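Local coordinates for WA352 (Oryza sativa subsp. indica, PDB 5ZT3), which is a mitochondrial protein linked to cytoplasmic male sterility in rice, the piece here being its helical DUF8018 region, at residues A[31-34]-A[35-39]; A[48-51]-A[52-56]; A[61-64]-A[65-69]; A[99-102]-A[103-106]; A[117-120]-A[121-124]. All blocks are in the same frame, centred on the assembly; numbering follows the deposited sequence.

Interaction 1 of 5, residues A[31-34]-A[35-39]; sequences SIQR and RLLGT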
loop_
_atom_site.group_PDB
_atom_site.type_symbol
_atom_site.label_atom_id
_atom_site.label_comp_id
_atom_site.label_asym_id
_atom_site.label_seq_id
_atom_site.Cartn_x
_atom_site.Cartn_y
_atom_site.Cartn_z
ATOM N N SER A 31 6.505 7.779 -4.409
ATOM C CA SER A 31 7.408 6.739 -3.932
ATOM C C SER A 31 7.038 5.380 -4.512
ATOM O O SER A 31 7.923 4.579 -4.836
ATOM C CB SER A 31 7.488 6.723 -2.401
ATOM O OG SER A 31 6.328 6.162 -1.815
ATOM N N ILE A 32 5.740 5.117 -4.691
ATOM C CA ILE A 32 5.324 3.876 -5.340
ATOM C C ILE A 32 5.751 3.874 -6.800
ATOM O O ILE A 32 6.222 2.856 -7.321
ATOM C CB ILE A 32 3.809 3.667 -5.180
ATOM C CG1 ILE A 32 3.464 3.468 -3.708
ATOM C CG2 ILE A 32 3.317 2.500 -6.036
ATOM C CD1 ILE A 32 1.976 3.599 -3.409
ATOM N N GLN A 33 5.597 5.012 -7.475
ATOM C CA GLN A 33 6.021 5.091 -8.869
ATOM C C GLN A 33 7.509 4.794 -9.009
ATOM O O GLN A 33 7.920 4.060 -9.915
ATOM C CB GLN A 33 5.706 6.474 -9.423
ATOM C CG GLN A 33 6.069 6.642 -10.879
ATOM C CD GLN A 33 5.712 8.008 -11.398
ATOM O OE1 GLN A 33 5.438 8.927 -10.629
ATOM N NE2 GLN A 33 5.706 8.151 -12.711
ATOM N N ARG A 34 8.321 5.333 -8.102
ATOM C CA ARG A 34 9.752 5.050 -8.110
ATOM C C ARG A 34 10.025 3.561 -7.941
ATOM O O ARG A 34 10.887 2.993 -8.628
ATOM C CB ARG A 34 10.419 5.873 -7.005
ATOM C CG ARG A 34 11.923 5.732 -6.876
ATOM C CD ARG A 34 12.494 6.909 -6.076
ATOM N NE ARG A 34 12.101 6.896 -4.665
ATOM C CZ ARG A 34 11.168 7.681 -4.129
ATOM N NH1 ARG A 34 10.512 8.555 -4.883
ATOM N NH2 ARG A 34 10.889 7.592 -2.832
ATOM N N ARG A 35 9.293 2.897 -7.042
ATOM C CA ARG A 35 9.481 1.459 -6.874
ATOM C C ARG A 35 9.056 0.689 -8.120
ATOM O O ARG A 35 9.743 -0.252 -8.534
ATOM C CB ARG A 35 8.779 0.949 -5.608
ATOM C CG ARG A 35 9.471 1.388 -4.329
ATOM C CD ARG A 35 8.658 1.048 -3.090
ATOM N NE ARG A 35 8.388 2.267 -2.351
ATOM C CZ ARG A 35 7.180 2.626 -1.952
ATOM N NH1 ARG A 35 6.145 1.838 -2.213
ATOM N NH2 ARG A 35 7.003 3.762 -1.291
ATOM N N LEU A 36 7.944 1.082 -8.748
ATOM C CA LEU A 36 7.511 0.414 -9.974
ATOM C C LEU A 36 8.535 0.572 -11.087
ATOM O O LEU A 36 8.723 -0.341 -11.899
ATOM C CB LEU A 36 6.146 0.938 -10.431
ATOM C CG LEU A 36 4.989 0.662 -9.479
ATOM C CD1 LEU A 36 3.717 1.324 -9.986
ATOM C CD2 LEU A 36 4.809 -0.842 -9.319
ATOM N N LEU A 37 9.201 1.728 -11.149
ATOM C CA LEU A 37 10.212 1.946 -12.171
ATOM C C LEU A 37 11.463 1.100 -11.946
ATOM O O LEU A 37 12.186 0.824 -12.905
ATOM C CB LEU A 37 10.546 3.437 -12.261
ATOM C CG LEU A 37 9.462 4.305 -12.899
ATOM C CD1 LEU A 37 9.725 5.783 -12.652
ATOM C CD2 LEU A 37 9.369 4.039 -14.398
ATOM N N GLY A 38 11.737 0.686 -10.715
ATOM C CA GLY A 38 12.816 -0.265 -10.476
ATOM C C GLY A 38 14.170 0.304 -10.852
ATOM O O GLY A 38 14.546 1.410 -10.447
ATOM N N THR A 39 14.916 -0.450 -11.655
ATOM C CA THR A 39 16.237 -0.032 -12.106
ATOM C C THR A 39 16.189 0.827 -13.366
ATOM O O THR A 39 17.245 1.172 -13.909
ATOM C CB THR A 39 17.125 -1.256 -12.344
ATOM O OG1 THR A 39 16.550 -2.064 -13.378
ATOM C CG2 THR A 39 17.231 -2.083 -11.075
HETATM O O HOH W 1 13.361 3.700 -9.471
#

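Interaction 2 of 5, residues A[48-51]-A[52-56]; sequences MQMS and RIQAE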
loop_
_atom_site.group_PDB
_atom_site.type_symbol
_atom_site.label_atom_id
_atom_site.label_comp_id
_atom_site.label_asym_id
_atom_site.label_seq_id
_atom_site.Cartn_x
_atom_site.Cartn_y
_atom_site.Cartn_z
ATOM N N MET A 48 7.013 6.559 -17.696
ATOM C CA MET A 48 6.600 7.436 -16.605
ATOM C C MET A 48 5.084 7.510 -16.515
ATOM O O MET A 48 4.517 7.460 -15.415
ATOM C CB MET A 48 7.195 8.829 -16.800
ATOM C CG MET A 48 8.675 8.862 -16.506
ATOM S SD MET A 48 9.427 10.494 -16.554
ATOM C CE MET A 48 9.610 10.748 -18.314
ATOM N N GLN A 49 4.409 7.618 -17.659
ATOM C CA GLN A 49 2.948 7.660 -17.667
ATOM C C GLN A 49 2.358 6.366 -17.118
ATOM O O GLN A 49 1.455 6.390 -16.269
ATOM C CB GLN A 49 2.442 7.892 -19.092
ATOM C CG GLN A 49 2.543 9.312 -19.594
ATOM C CD GLN A 49 2.247 9.410 -21.079
ATOM O OE1 GLN A 49 1.600 8.530 -21.656
ATOM N NE2 GLN A 49 2.721 10.481 -21.707
ATOM N N MET A 50 2.852 5.223 -17.604
ATOM C CA MET A 50 2.323 3.935 -17.173
ATOM C C MET A 50 2.519 3.737 -15.680
ATOM O O MET A 50 1.594 3.315 -14.977
ATOM C CB MET A 50 3.000 2.799 -17.938
ATOM C CG MET A 50 2.713 2.765 -19.431
ATOM S SD MET A 50 0.950 2.692 -19.773
ATOM C CE MET A 50 0.429 1.329 -18.756
ATOM N N SER A 51 3.719 4.035 -15.177
ATOM C CA SER A 51 3.987 3.843 -13.761
ATOM C C SER A 51 3.177 4.800 -12.900
ATOM O O SER A 51 2.765 4.423 -11.802
ATOM C CB SER A 51 5.483 3.965 -13.479
ATOM O OG SER A 51 5.961 5.238 -13.856
ATOM N N ARG A 52 2.903 6.014 -13.384
ATOM C CA ARG A 52 2.094 6.957 -12.615
ATOM C C ARG A 52 0.666 6.456 -12.465
ATOM O O ARG A 52 0.096 6.499 -11.365
ATOM C CB ARG A 52 2.123 8.323 -13.300
ATOM C CG ARG A 52 1.050 9.282 -12.821
ATOM C CD ARG A 52 1.288 9.781 -11.407
ATOM N NE ARG A 52 0.390 10.906 -11.159
ATOM C CZ ARG A 52 0.738 12.181 -11.303
ATOM N NH1 ARG A 52 1.978 12.496 -11.645
ATOM N NH2 ARG A 52 -0.149 13.142 -11.081
ATOM N N ILE A 53 0.076 5.949 -13.549
ATOM C CA ILE A 53 -1.291 5.445 -13.501
ATOM C C ILE A 53 -1.385 4.266 -12.539
ATOM O O ILE A 53 -2.302 4.181 -11.707
ATOM C CB ILE A 53 -1.751 5.062 -14.920
ATOM C CG1 ILE A 53 -1.896 6.317 -15.781
ATOM C CG2 ILE A 53 -3.046 4.270 -14.871
ATOM C CD1 ILE A 53 -2.052 6.024 -17.258
ATOM N N GLN A 54 -0.427 3.344 -12.622
ATOM C CA GLN A 54 -0.439 2.189 -11.731
ATOM C C GLN A 54 -0.211 2.609 -10.284
ATOM O O GLN A 54 -0.835 2.059 -9.368
ATOM C CB GLN A 54 0.618 1.186 -12.188
ATOM C CG GLN A 54 0.316 0.622 -13.563
ATOM C CD GLN A 54 1.509 -0.038 -14.224
ATOM O OE1 GLN A 54 2.658 0.203 -13.851
ATOM N NE2 GLN A 54 1.238 -0.867 -15.226
ATOM N N ALA A 55 0.682 3.576 -10.059
ATOM C CA ALA A 55 0.973 4.012 -8.693
ATOM C C ALA A 55 -0.228 4.690 -8.059
ATOM O O ALA A 55 -0.488 4.497 -6.868
ATOM C CB ALA A 55 2.173 4.953 -8.682
ATOM N N GLU A 56 -0.978 5.478 -8.832
ATOM C CA GLU A 56 -2.170 6.117 -8.292
ATOM C C GLU A 56 -3.178 5.068 -7.849
ATOM O O GLU A 56 -3.795 5.196 -6.781
ATOM C CB GLU A 56 -2.786 7.033 -9.353
ATOM C CG GLU A 56 -2.047 8.343 -9.569
ATOM C CD GLU A 56 -2.633 9.148 -10.709
ATOM O OE1 GLU A 56 -3.538 8.626 -11.393
ATOM O OE2 GLU A 56 -2.191 10.297 -10.927
#

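Interaction 3 of 5, residues A[61-64]-A[65-69]; sequences LKVE and IIRKM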
loop_
_atom_site.group_PDB
_atom_site.type_symbol
_atom_site.label_atom_id
_atom_site.label_comp_id
_atom_site.label_asym_id
_atom_site.label_seq_id
_atom_site.Cartn_x
_atom_site.Cartn_y
_atom_site.Cartn_z
ATOM N N LEU A 61 -5.779 2.361 -3.016
ATOM C CA LEU A 61 -6.183 1.140 -2.324
ATOM C C LEU A 61 -5.413 0.949 -1.024
ATOM O O LEU A 61 -5.991 0.567 0.004
ATOM C CB LEU A 61 -5.967 -0.068 -3.232
ATOM C CG LEU A 61 -7.187 -0.620 -3.955
ATOM C CD1 LEU A 61 -6.766 -1.796 -4.761
ATOM C CD2 LEU A 61 -8.254 -1.019 -2.972
ATOM N N LYS A 62 -4.099 1.176 -1.052
ATOM C CA LYS A 62 -3.314 1.051 0.170
ATOM C C LYS A 62 -3.851 1.967 1.256
ATOM O O LYS A 62 -3.939 1.567 2.421
ATOM C CB LYS A 62 -1.863 1.414 -0.095
ATOM C CG LYS A 62 -1.083 0.401 -0.869
ATOM C CD LYS A 62 0.381 0.808 -0.818
ATOM C CE LYS A 62 1.183 0.038 -1.810
ATOM N NZ LYS A 62 2.625 0.310 -1.603
ATOM N N VAL A 63 -4.216 3.195 0.896
ATOM C CA VAL A 63 -4.726 4.135 1.889
ATOM C C VAL A 63 -6.016 3.616 2.508
ATOM O O VAL A 63 -6.210 3.704 3.723
ATOM C CB VAL A 63 -4.878 5.544 1.291
ATOM C CG1 VAL A 63 -5.597 6.473 2.261
ATOM C CG2 VAL A 63 -3.514 6.110 0.941
ATOM N N GLU A 64 -6.897 3.031 1.696
ATOM C CA GLU A 64 -8.127 2.488 2.260
ATOM C C GLU A 64 -7.828 1.369 3.250
ATOM O O GLU A 64 -8.442 1.296 4.322
ATOM C CB GLU A 64 -9.058 2.008 1.151
ATOM C CG GLU A 64 -9.650 3.150 0.328
ATOM C CD GLU A 64 -10.209 4.265 1.203
ATOM O OE1 GLU A 64 -10.985 3.949 2.133
ATOM O OE2 GLU A 64 -9.852 5.442 0.969
ATOM N N ILE A 65 -6.881 0.497 2.919
ATOM C CA ILE A 65 -6.513 -0.590 3.823
ATOM C C ILE A 65 -5.876 -0.040 5.093
ATOM O O ILE A 65 -6.195 -0.473 6.208
ATOM C CB ILE A 65 -5.580 -1.587 3.114
ATOM C CG1 ILE A 65 -6.315 -2.331 2.007
ATOM C CG2 ILE A 65 -4.971 -2.571 4.103
ATOM C CD1 ILE A 65 -5.380 -3.048 1.040
ATOM N N ILE A 66 -4.953 0.913 4.936
ATOM C CA ILE A 66 -4.235 1.480 6.071
ATOM C C ILE A 66 -5.196 2.167 7.030
ATOM O O ILE A 66 -5.100 1.999 8.251
ATOM C CB ILE A 66 -3.132 2.427 5.564
ATOM C CG1 ILE A 66 -2.008 1.617 4.916
ATOM C CG2 ILE A 66 -2.602 3.309 6.681
ATOM C CD1 ILE A 66 -1.078 2.469 4.043
ATOM N N ARG A 67 -6.138 2.952 6.497
ATOM C CA ARG A 67 -7.089 3.637 7.362
ATOM C C ARG A 67 -7.982 2.639 8.082
ATOM O O ARG A 67 -8.305 2.821 9.262
ATOM C CB ARG A 67 -7.891 4.661 6.560
ATOM C CG ARG A 67 -7.084 5.930 6.283
ATOM C CD ARG A 67 -7.865 6.979 5.497
ATOM N NE ARG A 67 -8.780 7.757 6.329
ATOM C CZ ARG A 67 -8.416 8.551 7.338
ATOM N NH1 ARG A 67 -9.341 9.204 8.034
ATOM N NH2 ARG A 67 -7.136 8.709 7.660
ATOM N N LYS A 68 -8.402 1.576 7.395
ATOM C CA LYS A 68 -9.192 0.534 8.052
ATOM C C LYS A 68 -8.402 -0.120 9.179
ATOM O O LYS A 68 -8.900 -0.275 10.305
ATOM C CB LYS A 68 -9.606 -0.506 7.012
ATOM C CG LYS A 68 -10.435 -1.656 7.549
ATOM C CD LYS A 68 -11.821 -1.186 7.949
ATOM C CE LYS A 68 -12.798 -2.347 8.002
ATOM N NZ LYS A 68 -14.182 -1.907 8.347
ATOM N N MET A 69 -7.159 -0.518 8.895
ATOM C CA MET A 69 -6.348 -1.184 9.909
ATOM C C MET A 69 -6.000 -0.257 11.064
ATOM O O MET A 69 -5.821 -0.730 12.194
ATOM C CB MET A 69 -5.053 -1.722 9.289
ATOM C CG MET A 69 -5.239 -2.954 8.404
ATOM S SD MET A 69 -5.932 -4.368 9.290
ATOM C CE MET A 69 -4.701 -4.624 10.577
#

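Interaction 4 of 5, residues A[99-102]-A[103-106]; sequences ARLH and QMLD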
loop_
_atom_site.group_PDB
_atom_site.type_symbol
_atom_site.label_atom_id
_atom_site.label_comp_id
_atom_site.label_asym_id
_atom_site.label_seq_id
_atom_site.Cartn_x
_atom_site.Cartn_y
_atom_site.Cartn_z
ATOM N N ALA A 99 -5.038 -6.756 -7.671
ATOM C CA ALA A 99 -6.185 -7.596 -7.335
ATOM C C ALA A 99 -6.057 -8.171 -5.932
ATOM O O ALA A 99 -7.061 -8.330 -5.228
ATOM C CB ALA A 99 -6.350 -8.715 -8.358
ATOM N N ARG A 100 -4.832 -8.497 -5.506
ATOM C CA ARG A 100 -4.642 -9.006 -4.147
ATOM C C ARG A 100 -4.992 -7.947 -3.107
ATOM O O ARG A 100 -5.597 -8.257 -2.074
ATOM C CB ARG A 100 -3.208 -9.517 -3.965
ATOM C CG ARG A 100 -2.746 -9.710 -2.506
ATOM C CD ARG A 100 -3.599 -10.705 -1.717
ATOM N NE ARG A 100 -4.098 -11.792 -2.534
ATOM C CZ ARG A 100 -3.410 -12.887 -2.848
ATOM N NH1 ARG A 100 -2.150 -13.038 -2.446
ATOM N NH2 ARG A 100 -3.968 -13.830 -3.610
ATOM N N LEU A 101 -4.609 -6.692 -3.355
ATOM C CA LEU A 101 -4.995 -5.619 -2.448
ATOM C C LEU A 101 -6.511 -5.487 -2.376
ATOM O O LEU A 101 -7.071 -5.292 -1.291
ATOM C CB LEU A 101 -4.339 -4.307 -2.884
ATOM C CG LEU A 101 -2.827 -4.165 -2.694
ATOM C CD1 LEU A 101 -2.360 -2.860 -3.314
ATOM C CD2 LEU A 101 -2.442 -4.234 -1.217
ATOM N N HIS A 102 -7.195 -5.606 -3.521
ATOM C CA HIS A 102 -8.657 -5.594 -3.484
ATOM C C HIS A 102 -9.204 -6.750 -2.656
ATOM O O HIS A 102 -10.148 -6.572 -1.876
ATOM C CB HIS A 102 -9.242 -5.620 -4.898
ATOM C CG HIS A 102 -9.311 -4.272 -5.551
ATOM N ND1 HIS A 102 -10.358 -3.398 -5.347
ATOM C CD2 HIS A 102 -8.470 -3.654 -6.413
ATOM C CE1 HIS A 102 -10.152 -2.295 -6.046
ATOM N NE2 HIS A 102 -9.009 -2.421 -6.693
ATOM N N GLN A 103 -8.614 -7.940 -2.798
ATOM C CA GLN A 103 -9.058 -9.083 -2.002
ATOM C C GLN A 103 -8.859 -8.824 -0.513
ATOM O O GLN A 103 -9.731 -9.142 0.305
ATOM C CB GLN A 103 -8.310 -10.343 -2.437
ATOM C CG GLN A 103 -8.695 -11.593 -1.655
ATOM C CD GLN A 103 -7.894 -12.813 -2.070
ATOM O OE1 GLN A 103 -6.895 -12.704 -2.785
ATOM N NE2 GLN A 103 -8.326 -13.984 -1.618
ATOM N N MET A 104 -7.717 -8.236 -0.146
ATOM C CA MET A 104 -7.443 -7.933 1.257
ATOM C C MET A 104 -8.437 -6.917 1.805
ATOM O O MET A 104 -8.963 -7.088 2.917
ATOM C CB MET A 104 -6.005 -7.421 1.378
ATOM C CG MET A 104 -4.974 -8.497 1.056
ATOM S SD MET A 104 -3.315 -7.890 0.744
ATOM C CE MET A 104 -2.994 -7.052 2.279
ATOM N N LEU A 105 -8.721 -5.858 1.038
ATOM C CA LEU A 105 -9.685 -4.860 1.492
ATOM C C LEU A 105 -11.073 -5.472 1.648
ATOM O O LEU A 105 -11.772 -5.203 2.637
ATOM C CB LEU A 105 -9.712 -3.676 0.530
ATOM C CG LEU A 105 -10.676 -2.561 0.945
ATOM C CD1 LEU A 105 -10.283 -2.000 2.297
ATOM C CD2 LEU A 105 -10.737 -1.462 -0.103
ATOM N N ASP A 106 -11.479 -6.327 0.702
ATOM C CA ASP A 106 -12.779 -6.986 0.821
ATOM C C ASP A 106 -12.850 -7.838 2.083
ATOM O O ASP A 106 -13.884 -7.870 2.766
ATOM C CB ASP A 106 -13.062 -7.845 -0.412
ATOM C CG ASP A 106 -14.246 -8.779 -0.213
ATOM O OD1 ASP A 106 -15.395 -8.309 -0.334
ATOM O OD2 ASP A 106 -14.030 -9.980 0.062
#

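Interaction 5 of 5, residues A[117-120]-A[121-124]; sequences TFWR and LVER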
loop_
_atom_site.group_PDB
_atom_site.type_symbol
_atom_site.label_atom_id
_atom_site.label_comp_id
_atom_site.label_asym_id
_atom_site.label_seq_id
_atom_site.Cartn_x
_atom_site.Cartn_y
_atom_site.Cartn_z
ATOM N N THR A 117 -6.899 -11.555 6.891
ATOM C CA THR A 117 -6.135 -10.373 6.501
ATOM C C THR A 117 -5.780 -9.523 7.709
ATOM O O THR A 117 -4.643 -9.054 7.828
ATOM C CB THR A 117 -6.918 -9.545 5.484
ATOM O OG1 THR A 117 -7.101 -10.317 4.294
ATOM C CG2 THR A 117 -6.162 -8.275 5.128
ATOM N N PHE A 118 -6.737 -9.304 8.613
ATOM C CA PHE A 118 -6.448 -8.530 9.814
ATOM C C PHE A 118 -5.254 -9.115 10.563
ATOM O O PHE A 118 -4.312 -8.398 10.911
ATOM C CB PHE A 118 -7.674 -8.474 10.722
ATOM C CG PHE A 118 -7.379 -7.936 12.086
ATOM C CD1 PHE A 118 -7.314 -6.567 12.299
ATOM C CD2 PHE A 118 -7.172 -8.782 13.167
ATOM C CE1 PHE A 118 -7.056 -6.058 13.556
ATOM C CE2 PHE A 118 -6.905 -8.280 14.428
ATOM C CZ PHE A 118 -6.849 -6.911 14.622
ATOM N N TRP A 119 -5.281 -10.423 10.819
ATOM C CA TRP A 119 -4.215 -11.033 11.610
ATOM C C TRP A 119 -2.891 -11.052 10.856
ATOM O O TRP A 119 -1.826 -10.838 11.453
ATOM C CB TRP A 119 -4.632 -12.426 12.076
ATOM C CG TRP A 119 -5.536 -12.323 13.227
ATOM C CD1 TRP A 119 -6.875 -12.578 13.252
ATOM C CD2 TRP A 119 -5.183 -11.860 14.527
ATOM N NE1 TRP A 119 -7.374 -12.333 14.509
ATOM C CE2 TRP A 119 -6.352 -11.895 15.310
ATOM C CE3 TRP A 119 -3.984 -11.451 15.120
ATOM C CZ2 TRP A 119 -6.358 -11.517 16.649
ATOM C CZ3 TRP A 119 -3.996 -11.079 16.447
ATOM C CH2 TRP A 119 -5.172 -11.118 17.197
ATOM N N ARG A 120 -2.931 -11.297 9.553
ATOM C CA ARG A 120 -1.700 -11.245 8.780
ATOM C C ARG A 120 -1.061 -9.861 8.855
ATOM O O ARG A 120 0.155 -9.737 9.058
ATOM C CB ARG A 120 -1.988 -11.644 7.338
ATOM C CG ARG A 120 -0.763 -11.669 6.464
ATOM C CD ARG A 120 -1.032 -12.352 5.138
ATOM N NE ARG A 120 -1.179 -13.797 5.286
ATOM C CZ ARG A 120 -2.321 -14.456 5.121
ATOM N NH1 ARG A 120 -2.358 -15.773 5.277
ATOM N NH2 ARG A 120 -3.430 -13.806 4.795
ATOM N N LEU A 121 -1.872 -8.812 8.729
ATOM C CA LEU A 121 -1.350 -7.448 8.740
ATOM C C LEU A 121 -0.903 -7.028 10.141
ATOM O O LEU A 121 0.109 -6.331 10.281
ATOM C CB LEU A 121 -2.383 -6.492 8.150
ATOM C CG LEU A 121 -2.693 -6.741 6.679
ATOM C CD1 LEU A 121 -3.642 -5.675 6.171
ATOM C CD2 LEU A 121 -1.400 -6.740 5.882
ATOM N N VAL A 122 -1.633 -7.440 11.183
ATOM C CA VAL A 122 -1.199 -7.167 12.553
ATOM C C VAL A 122 0.211 -7.689 12.782
ATOM O O VAL A 122 1.044 -7.027 13.414
ATOM C CB VAL A 122 -2.190 -7.781 13.561
ATOM C CG1 VAL A 122 -1.546 -7.921 14.956
ATOM C CG2 VAL A 122 -3.443 -6.930 13.635
ATOM N N GLU A 123 0.494 -8.892 12.284
ATOM C CA GLU A 123 1.804 -9.492 12.512
ATOM C C GLU A 123 2.906 -8.759 11.759
ATOM O O GLU A 123 4.025 -8.645 12.270
ATOM C CB GLU A 123 1.755 -10.979 12.154
ATOM C CG GLU A 123 3.083 -11.726 12.322
ATOM C CD GLU A 123 3.639 -11.628 13.734
ATOM O OE1 GLU A 123 2.833 -11.533 14.688
ATOM O OE2 GLU A 123 4.880 -11.652 13.893
ATOM N N ARG A 124 2.606 -8.225 10.576
ATOM C CA ARG A 124 3.619 -7.584 9.741
ATOM C C ARG A 124 4.019 -6.201 10.246
ATOM O O ARG A 124 5.190 -5.817 10.126
ATOM C CB ARG A 124 3.084 -7.412 8.322
ATOM C CG ARG A 124 2.971 -8.667 7.511
ATOM C CD ARG A 124 2.481 -8.318 6.133
ATOM N NE ARG A 124 2.260 -9.484 5.288
ATOM C CZ ARG A 124 1.718 -9.422 4.078
ATOM N NH1 ARG A 124 1.346 -8.248 3.577
ATOM N NH2 ARG A 124 1.550 -10.531 3.370
#

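Interaction 1 of 5, residues A[31-34]-A[35-39]
The guanidinium of Arg35 lies with one face against the preceding turn of its own helix, the carbonyl O of Ser31 standing 3.3 Å from the plane of that group and Ile32 N over the same face, both nearer its rim than its centre. The residues make up most of the short helix 29-37 and its C-terminal end, an i to i+4 ladder that stops at Gly38. Ser31 O accepts the backbone N-H of Arg35, while the guanidinium merely lies over it. NH1 of Arg35 passes 3.5 Å from CG1 of Ile32. The guanidinium makes salt bridges to Asp27 and Glu95, which probably balance its charge, while Ser31 OG turns to the backbone N of Ser28. Along the next ridge CG2 of Ile32 and CD1 of Leu36 lie side by side at 4.1 Å, and Gln33 runs beside Leu37 in the same sense before its amide reaches Ser51 on helix 45-72. Gly38, whose positive phi of 64° suits glycine, breaks the helix. Its N donates to Arg34 O at 3.2 Å, and a water bridges the same Arg34 O to Gly38 O, giving a proton to each.

Interaction 2 of 5, residues A[48-51]-A[52-56]
Met48 O receives the backbone N-H of Arg52 at 3.0 Å, the first of four successive i to i+4 bonds that tie residues 48-51 to residues 52-55. Gln49 O takes Ile53 N, Met50 O takes Gln54 N, and Ser51 O closes the series with Ala55 N at 2.8 Å.

Charge pairing comes next, on the flank of Arg52. Its CG stands anti to the backbone N (chi1 165°) and the chain then bends at chi2, which carries NE forward along the helix to meet Glu56, one turn on, with OE2 at 2.7 Å from NE. This salt bridge lies close to the guanidinium plane but meets the carboxylate oxygen from above the carboxylate's own plane. Both residues sit in the first half of helix 45-72, the longest of this helical domain, with Arg52 also resting on Gln33 of helix 29-37.

The van der Waals contacts are mostly of side-chain carbons on main-chain carbonyls. CG1 of Ile53 lies 3.4 Å from Gln49 O, and CG of Gln54 comes to 3.3 Å from Met50 O; the extended Gln54 chain brings its amide near the methyl end of Met50, CE standing 4.2 Å from NE2. CB of Ala55 touches Ser51 O, and its methyl meets Ile32 of helix 29-37.

The hydroxyl of the buried Ser51 lies between the backbone N and the carbonyl carbon (chi1 60°), turned back over the preceding turn, where it bonds to Asp47 O.

Interaction 3 of 5, residues A[61-64]-A[65-69]
Four regular i to i+4 bonds, from Ile65 N to Leu61 O through Lys68 N to Glu64 O, keep residues 61-68 in regular alpha-helix, which Met69 N to Ile65 O continues; the Ile66 N to Lys62 O bond is the shortest at 2.8 Å. Ile66 folds back over that same carbonyl: its CG1 lies 3.2 Å from Lys62 O, and CD1 follows at 3.4 Å before brushing CB of Lys62. The isoleucine puts CG1 anti to its carbonyl carbon (chi1 -71°), which directs this branch along the preceding turn. Ile65 does the same one residue earlier, with CG1 3.5 Å from Leu61 O. On the next flank Val63 and Arg67 run side by side in the same direction, CG1 of the valine 4.0 Å from CD of the arginine, so that the aliphatic part of Arg67 is the part in contact.

This stretch lies in the second half of the long helix 45-72, which runs through the helical domain with other helices packed along it. Leu61 meets helix 98-111, Ile65 meets Leu121 of helix 116-124, and Ile66 rests on Met79 of helix 78-81. An alanine in place of Ile66 would remove everything beyond CB and is likely to leave Met79 and the Lys62 backbone less well covered.

Lys62 sends its extended chain to a charged end held by salt bridges with Glu95 and Asp27. Aliphatic branches thus lie over main-chain carbonyls, while the ammonium end of the buried Lys62 is probably kept charged by two acidic partners.

Interaction 4 of 5, residues A[99-102]-A[103-106]
Arg100 and Gln103 hold each other on the outer side of helix 98-111, an i to i+3 pair on an amphipathic helix of this helical domain. NE donates to Gln103 OE1 at 3.0 Å, and NH2 adds a weak second bond to the same oxygen, so one amide O is gripped twice. NE comes from above the amide carbonyl plane, and the guanidinium and amide planes are turned 64° apart. The bends of the Arg100 chain at chi2 and chi3 turn NE toward the glutamine, whose own chain is extended.

In the main chain, Ala99 O, Arg100 O, Leu101 O and His102 O each accept the N-H four residues on.

Apolar contact centres on Met104. Its SD lies 3.7 Å from CD of Arg100, the two side chains crossing at a slant, and 4.2 Å from CD2 of Leu101. Leu101 is buried against Leu58 and Ile65 of helix 45-72, while Met104 reaches Thr117 and Leu121 of helix 116-124. Replacing Met104 with a serine would probably open a gap between Leu101 and Leu121 and leave the Arg100 methylenes without their sulfur neighbour. Before its bend at chi3, the Met104 chain passes over the preceding turn, its CG 3.2 Å from Arg100 O.

Interaction 5 of 5, residues A[117-120]-A[121-124]
Thr117 O is met by the backbone N-H of Leu121 at 2.9 Å, and CG of the same leucine lies 3.2 Å from that oxygen. Beside it the two side chains run the same way, CG2 of Thr117 being 3.8 Å from CD1 of Leu121. The hydroxyl of Thr117 is bonded to Asp107.

A CH-pi contact marks the next flank. CG2 of Val122 sits over one face of the Phe118 ring, 3.7 Å from its centroid and 18° off the normal. The phenylalanine has CG anti to the backbone N (chi1 169°), which swings the ring alongside the helix to meet that methyl. Trp119 adds to the cluster from the neighbouring position, with CE2 of Phe118 over its ring face and CZ3 4.3 Å from CG1 of Val122.

Arg120 and Arg124 lie side by side despite their like charges: CG of Arg120 covers one face of the Arg124 guanidinium, and CD is 3.6 Å from NH2. NH1 of Arg124 bonds to Ala85 O.

The contact belongs to helix 116-124, the last of the chain. Leu121 packs on Ile65 and Met69 of helix 45-72 and on Met104 of helix 98-111, while Phe118 touches Met69 and Leu72 of the former and Leu108 of the latter.

How the interactions relate
The five contacts follow one another along the chain, each within a single helix: interaction 1 on helix 29-37, interactions 2 and 3 on helix 45-72, interaction 4 on helix 98-111, interaction 5 on helix 116-124. The long helix joins two ends of the domain. Interaction 1 touches interaction 2, their centres 9 Å apart, whereas interactions 3, 4 and 5 form a second group with centres 11 to 14 Å apart that all touch one another. Between interactions 2 and 5 the centres are about 28 Å apart. Lys62 touches Ile32 and shares the acidic partners Asp27 and Glu95 with Arg35, so packing and charge pairs both join the two groups along helix 45-72.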